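PDB 4ECO: uncharacterized protein, which is of unknown function but folds as a leucine-rich repeat protein and so probably binds other proteins. Local coordinates for residues F384-L389 / F409-I414; N439-Q444 / S461-G466. All coordinates share one frame; numbering follows the deposited sequence.

Contact 1: residues F384-L389 / F409-I414; sequences FAHNKL and FSYNEI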
loop_
_atom_site.group_PDB
_atom_site.type_symbol
_atom_site.label_atom_id
_atom_site.label_comp_id
_atom_site.label_asym_id
_atom_site.label_seq_id
_atom_site.Cartn_x
_atom_site.Cartn_y
_atom_site.Cartn_z
ATOM N N PHE A 384 2.251 -1.072 9.697
ATOM C CA PHE A 384 1.777 -0.470 10.930
ATOM C C PHE A 384 2.473 0.870 11.093
ATOM O O PHE A 384 2.483 1.450 12.184
ATOM C CB PHE A 384 2.050 -1.392 12.116
ATOM C CG PHE A 384 1.460 -2.771 11.989
ATOM C CD1 PHE A 384 2.171 -3.799 11.364
ATOM C CD2 PHE A 384 0.208 -3.064 12.536
ATOM C CE1 PHE A 384 1.635 -5.089 11.271
ATOM C CE2 PHE A 384 -0.324 -4.359 12.450
ATOM C CZ PHE A 384 0.405 -5.366 11.834
ATOM N N ALA A 385 3.082 1.358 9.999
ATOM C CA ALA A 385 3.847 2.600 9.985
ATOM C C ALA A 385 2.990 3.836 10.324
ATOM O O ALA A 385 1.789 3.851 10.059
ATOM C CB ALA A 385 4.500 2.788 8.637
ATOM N N HIS A 386 3.628 4.871 10.915
ATOM C CA HIS A 386 3.031 6.161 11.247
ATOM C C HIS A 386 1.836 5.985 12.158
ATOM O O HIS A 386 0.697 6.221 11.769
ATOM C CB HIS A 386 2.658 6.949 9.996
ATOM C CG HIS A 386 3.838 7.353 9.179
ATOM N ND1 HIS A 386 4.461 8.573 9.365
ATOM C CD2 HIS A 386 4.485 6.675 8.202
ATOM C CE1 HIS A 386 5.446 8.610 8.481
ATOM N NE2 HIS A 386 5.508 7.485 7.764
ATOM N N ASN A 387 2.116 5.541 13.376
ATOM C CA ASN A 387 1.161 5.369 14.463
ATOM C C ASN A 387 1.872 5.734 15.750
ATOM O O ASN A 387 2.931 6.374 15.710
ATOM C CB ASN A 387 0.570 3.950 14.510
ATOM C CG ASN A 387 -0.437 3.648 13.435
ATOM O OD1 ASN A 387 -1.582 4.070 13.503
ATOM N ND2 ASN A 387 -0.066 2.822 12.465
ATOM N N LYS A 388 1.306 5.326 16.884
ATOM C CA LYS A 388 1.857 5.608 18.195
ATOM C C LYS A 388 2.092 4.300 18.960
ATOM O O LYS A 388 1.865 4.264 20.154
ATOM C CB LYS A 388 0.900 6.546 18.963
ATOM C CG LYS A 388 0.740 7.942 18.350
ATOM C CD LYS A 388 0.128 8.942 19.355
ATOM C CE LYS A 388 1.147 9.563 20.278
ATOM N NZ LYS A 388 0.539 10.555 21.198
ATOM N N LEU A 389 2.543 3.229 18.275
ATOM C CA LEU A 389 2.762 1.911 18.888
ATOM C C LEU A 389 3.883 1.934 19.904
ATOM O O LEU A 389 4.981 2.386 19.571
ATOM C CB LEU A 389 3.087 0.836 17.843
ATOM C CG LEU A 389 2.000 0.377 16.878
ATOM C CD1 LEU A 389 2.577 -0.633 15.902
ATOM C CD2 LEU A 389 0.799 -0.229 17.614
ATOM N N PHE A 409 7.189 -1.119 10.667
ATOM C CA PHE A 409 6.844 -0.580 11.991
ATOM C C PHE A 409 7.447 0.829 12.172
ATOM O O PHE A 409 7.451 1.356 13.292
ATOM C CB PHE A 409 7.304 -1.501 13.125
ATOM C CG PHE A 409 6.612 -2.827 13.220
ATOM C CD1 PHE A 409 5.336 -2.926 13.756
ATOM C CD2 PHE A 409 7.271 -3.996 12.861
ATOM C CE1 PHE A 409 4.701 -4.165 13.865
ATOM C CE2 PHE A 409 6.637 -5.235 12.969
ATOM C CZ PHE A 409 5.350 -5.312 13.462
ATOM N N SER A 410 7.935 1.451 11.062
ATOM C CA SER A 410 8.570 2.778 11.109
ATOM C C SER A 410 7.583 3.885 11.565
ATOM O O SER A 410 6.365 3.762 11.399
ATOM C CB SER A 410 9.216 3.151 9.774
ATOM O OG SER A 410 8.315 3.525 8.749
ATOM N N TYR A 411 8.135 4.945 12.180
ATOM C CA TYR A 411 7.403 6.091 12.676
ATOM C C TYR A 411 6.374 5.673 13.684
ATOM O O TYR A 411 5.175 5.810 13.467
ATOM C CB TYR A 411 6.756 6.854 11.546
ATOM C CG TYR A 411 7.700 7.758 10.807
ATOM C CD1 TYR A 411 7.958 9.050 11.265
ATOM C CD2 TYR A 411 8.283 7.357 9.601
ATOM C CE1 TYR A 411 8.797 9.911 10.557
ATOM C CE2 TYR A 411 9.092 8.224 8.864
ATOM C CZ TYR A 411 9.350 9.497 9.352
ATOM O OH TYR A 411 10.125 10.374 8.643
ATOM N N ASN A 412 6.859 5.130 14.788
ATOM C CA ASN A 412 6.062 4.714 15.934
ATOM C C ASN A 412 6.782 5.200 17.183
ATOM O O ASN A 412 7.630 6.098 17.091
ATOM C CB ASN A 412 5.802 3.194 15.928
ATOM C CG ASN A 412 4.566 2.788 15.153
ATOM O OD1 ASN A 412 3.443 3.156 15.501
ATOM N ND2 ASN A 412 4.740 2.017 14.087
ATOM N N GLU A 413 6.412 4.657 18.348
ATOM C CA GLU A 413 6.990 5.033 19.632
ATOM C C GLU A 413 7.516 3.785 20.340
ATOM O O GLU A 413 7.435 3.682 21.568
ATOM C CB GLU A 413 5.947 5.778 20.467
ATOM C CG GLU A 413 5.896 7.238 20.089
ATOM C CD GLU A 413 4.546 7.909 20.201
ATOM O OE1 GLU A 413 3.953 7.899 21.304
ATOM O OE2 GLU A 413 4.109 8.498 19.185
ATOM N N ILE A 414 8.059 2.828 19.552
ATOM C CA ILE A 414 8.586 1.550 20.062
ATOM C C ILE A 414 9.848 1.840 20.868
ATOM O O ILE A 414 10.712 2.572 20.397
ATOM C CB ILE A 414 8.807 0.536 18.909
ATOM C CG1 ILE A 414 7.430 0.194 18.240
ATOM C CG2 ILE A 414 9.543 -0.719 19.382
ATOM C CD1 ILE A 414 7.498 -0.386 16.878
#
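Asn412 fills the hollow inside the turn made by 384-389, its amide lying alongside Leu389 and using both ends. Its OD1 sits in the concavity lined by Asn387 CB and by N and CB of Leu389, accepting from Leu389 N at 2.9 Å. Its ND2 gives a nearly straight bond to Phe384 O (3.0 Å, 167° at the hydrogen) and another to Phe409 O, both acceptors lying close to the amide plane. CG stands anti to the carbonyl carbon, beside the backbone N (chi1 -88°), and ND2 can then reach a carbonyl in each of two successive turns. Phe384 O is gripped twice, Asn387 ND2 and Asn412 ND2 reaching it from opposite faces of its plane. On one flank the rings of Phe384 and Phe409 run nearly parallel but slid apart, CD1 of Phe384 meeting CE1 of Phe409 at 3.6 Å, and CD1 of Leu389 reaches the edge of the Phe409 ring. On the other flank His386 and Tyr411 form an offset stack, Tyr411 CB sitting over the centre of the imidazole face in a CH-pi contact, 3.7 Å from the ring centroid of His386; His386 also stacks with Tyr362. Glu413 lies alongside Lys388, its salt bridge going to Lys390. In this asparagine signature of leucine-rich repeats, the amide satisfies buried backbone groups, and polar bonds hold the turn between the buried phenylalanines and the more exposed His386-Tyr411 stack.

Contact 2: residues N439-Q444 / S461-G466; sequences NLSNNQ and SINLMG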
loop_
_atom_site.group_PDB
_atom_site.type_symbol
_atom_site.label_atom_id
_atom_site.label_comp_id
_atom_site.label_asym_id
_atom_site.label_seq_id
_atom_site.Cartn_x
_atom_site.Cartn_y
_atom_site.Cartn_z
ATOM N N ASN A 439 11.328 -3.108 9.298
ATOM C CA ASN A 439 11.592 -1.680 9.261
ATOM C C ASN A 439 11.172 -1.106 10.588
ATOM O O ASN A 439 9.979 -0.949 10.845
ATOM C CB ASN A 439 10.876 -1.004 8.085
ATOM C CG ASN A 439 11.248 0.455 7.903
ATOM O OD1 ASN A 439 11.812 1.123 8.782
ATOM N ND2 ASN A 439 10.924 0.987 6.744
ATOM N N LEU A 440 12.152 -0.843 11.441
ATOM C CA LEU A 440 11.941 -0.260 12.764
ATOM C C LEU A 440 12.533 1.166 12.831
ATOM O O LEU A 440 12.782 1.672 13.932
ATOM C CB LEU A 440 12.550 -1.161 13.845
ATOM C CG LEU A 440 11.777 -2.427 14.165
ATOM C CD1 LEU A 440 12.650 -3.397 14.909
ATOM C CD2 LEU A 440 10.530 -2.107 14.949
ATOM N N SER A 441 12.747 1.815 11.654
ATOM C CA SER A 441 13.303 3.178 11.591
ATOM C C SER A 441 12.319 4.201 12.203
ATOM O O SER A 441 11.130 3.917 12.312
ATOM C CB SER A 441 13.681 3.571 10.155
ATOM O OG SER A 441 12.592 3.504 9.249
ATOM N N ASN A 442 12.821 5.361 12.632
ATOM C CA ASN A 442 12.057 6.446 13.276
ATOM C C ASN A 442 11.174 5.931 14.430
ATOM O O ASN A 442 9.946 5.990 14.373
ATOM C CB ASN A 442 11.220 7.240 12.273
ATOM C CG ASN A 442 12.018 8.296 11.584
ATOM O OD1 ASN A 442 12.399 9.298 12.204
ATOM N ND2 ASN A 442 12.318 8.072 10.295
ATOM N N ASN A 443 11.823 5.452 15.486
ATOM C CA ASN A 443 11.165 4.990 16.710
ATOM C C ASN A 443 11.951 5.534 17.918
ATOM O O ASN A 443 12.697 6.509 17.771
ATOM C CB ASN A 443 11.055 3.450 16.726
ATOM C CG ASN A 443 9.775 2.930 16.146
ATOM O OD1 ASN A 443 8.732 2.989 16.775
ATOM N ND2 ASN A 443 9.820 2.377 14.955
ATOM N N GLN A 444 11.806 4.917 19.098
ATOM C CA GLN A 444 12.514 5.372 20.279
ATOM C C GLN A 444 13.256 4.204 20.931
ATOM O O GLN A 444 13.370 4.144 22.166
ATOM C CB GLN A 444 11.534 6.024 21.241
ATOM C CG GLN A 444 11.108 7.411 20.794
ATOM C CD GLN A 444 10.130 8.007 21.756
ATOM O OE1 GLN A 444 8.987 8.303 21.410
ATOM N NE2 GLN A 444 10.541 8.149 23.004
ATOM N N SER A 461 17.444 -8.563 6.570
ATOM C CA SER A 461 17.688 -7.122 6.673
ATOM C C SER A 461 16.875 -6.486 7.802
ATOM O O SER A 461 15.720 -6.867 8.043
ATOM C CB SER A 461 17.369 -6.417 5.363
ATOM O OG SER A 461 15.993 -6.505 5.055
ATOM N N ILE A 462 17.491 -5.506 8.486
ATOM C CA ILE A 462 16.881 -4.769 9.577
ATOM C C ILE A 462 17.166 -3.268 9.415
ATOM O O ILE A 462 18.285 -2.861 9.110
ATOM C CB ILE A 462 17.344 -5.305 10.950
ATOM C CG1 ILE A 462 16.517 -4.711 12.111
ATOM C CG2 ILE A 462 18.870 -5.173 11.174
ATOM C CD1 ILE A 462 16.603 -5.463 13.424
ATOM N N ASN A 463 16.143 -2.448 9.651
ATOM C CA ASN A 463 16.307 -1.009 9.590
ATOM C C ASN A 463 16.060 -0.462 10.952
ATOM O O ASN A 463 14.956 -0.564 11.455
ATOM C CB ASN A 463 15.371 -0.395 8.560
ATOM C CG ASN A 463 15.823 0.953 8.092
ATOM O OD1 ASN A 463 16.551 1.721 8.784
ATOM N ND2 ASN A 463 15.371 1.264 6.902
ATOM N N LEU A 464 17.095 0.035 11.596
ATOM C CA LEU A 464 17.005 0.588 12.954
ATOM C C LEU A 464 17.399 2.063 12.939
ATOM O O LEU A 464 17.650 2.652 13.981
ATOM C CB LEU A 464 17.878 -0.225 13.909
ATOM C CG LEU A 464 17.209 -1.459 14.454
ATOM C CD1 LEU A 464 18.229 -2.445 14.982
ATOM C CD2 LEU A 464 16.209 -1.095 15.523
HETATM N N MSE A 465 17.400 2.660 11.732
HETATM C CA MSE A 465 17.747 4.061 11.542
HETATM C C MSE A 465 16.782 4.974 12.325
HETATM O O MSE A 465 15.563 4.749 12.325
HETATM C CB MSE A 465 17.754 4.431 10.027
HETATM C CG MSE A 465 17.863 5.961 9.737
HETATM SE SE MSE A 465 16.120 6.939 9.776
HETATM C CE MSE A 465 15.499 6.347 8.044
ATOM N N GLY A 466 17.334 6.040 12.899
ATOM C CA GLY A 466 16.525 7.032 13.597
ATOM C C GLY A 466 15.950 6.518 14.887
ATOM O O GLY A 466 14.737 6.519 15.064
#
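Asn439 OD1, which lies 3.9 Å from Asn463 CB, is gripped by two groups of Ser441: the backbone N (3.1 Å, in the carbonyl plane) makes an Asx turn, and the hydroxyl OG donates to a lone pair. Asn463 repeats the turn one strand on, its OD1 accepting from Met465 N at 3.2 Å. In both asparagines CG stands anti to the backbone N (chi1 -173° and -159°), which sends the two amides the same way, side by side, with planes 9° apart. With Asn439 replaced by an alanine, Ser441 N and OG would probably lose their common acceptor and Asp157 OD2 the ND2 donor. The main chains meet as a parallel bridge, where Leu440 N bonds Asn463 O at 2.8 Å; farther on, Asn443 N reaches Gly466 O at 3.1 Å. Beside the bridge, CB of Leu440 packs on CD2 of Leu464 (4.0 Å). In the selenomethionine Met465 the bend at chi2 brings SE to 4.0 Å from Asn442 ND2, and the bend at chi3 turns CE to Ser441 CB. The pair thus forms the step between strands 435-439 and 461-463 of the solenoid, with Leu440 resting on Leu452 of helix 451-454 and both Asn463 and Met465 on Asp494 of strand 492-494.

From the N terminus, the chain leaves strand 381-383 through 384-389, loops out and returns by strand 404-408 to 409-414, where contact 1 closes the loop. It then runs on through strand 435-439 to 439-444, passes helix 451-454, and comes back on strand 461-463, where contact 2 closes the next loop. The two are in series, neither nesting nor crossing, with centres about 10 Å apart. Their middle segments abut: Phe409 N lies 2.8 Å from Asn439 O and Ile414 N 2.9 Å from Asn443 OD1, both probable hydrogen bonds. Four successive turns of the leucine-rich solenoid are therefore joined side by side.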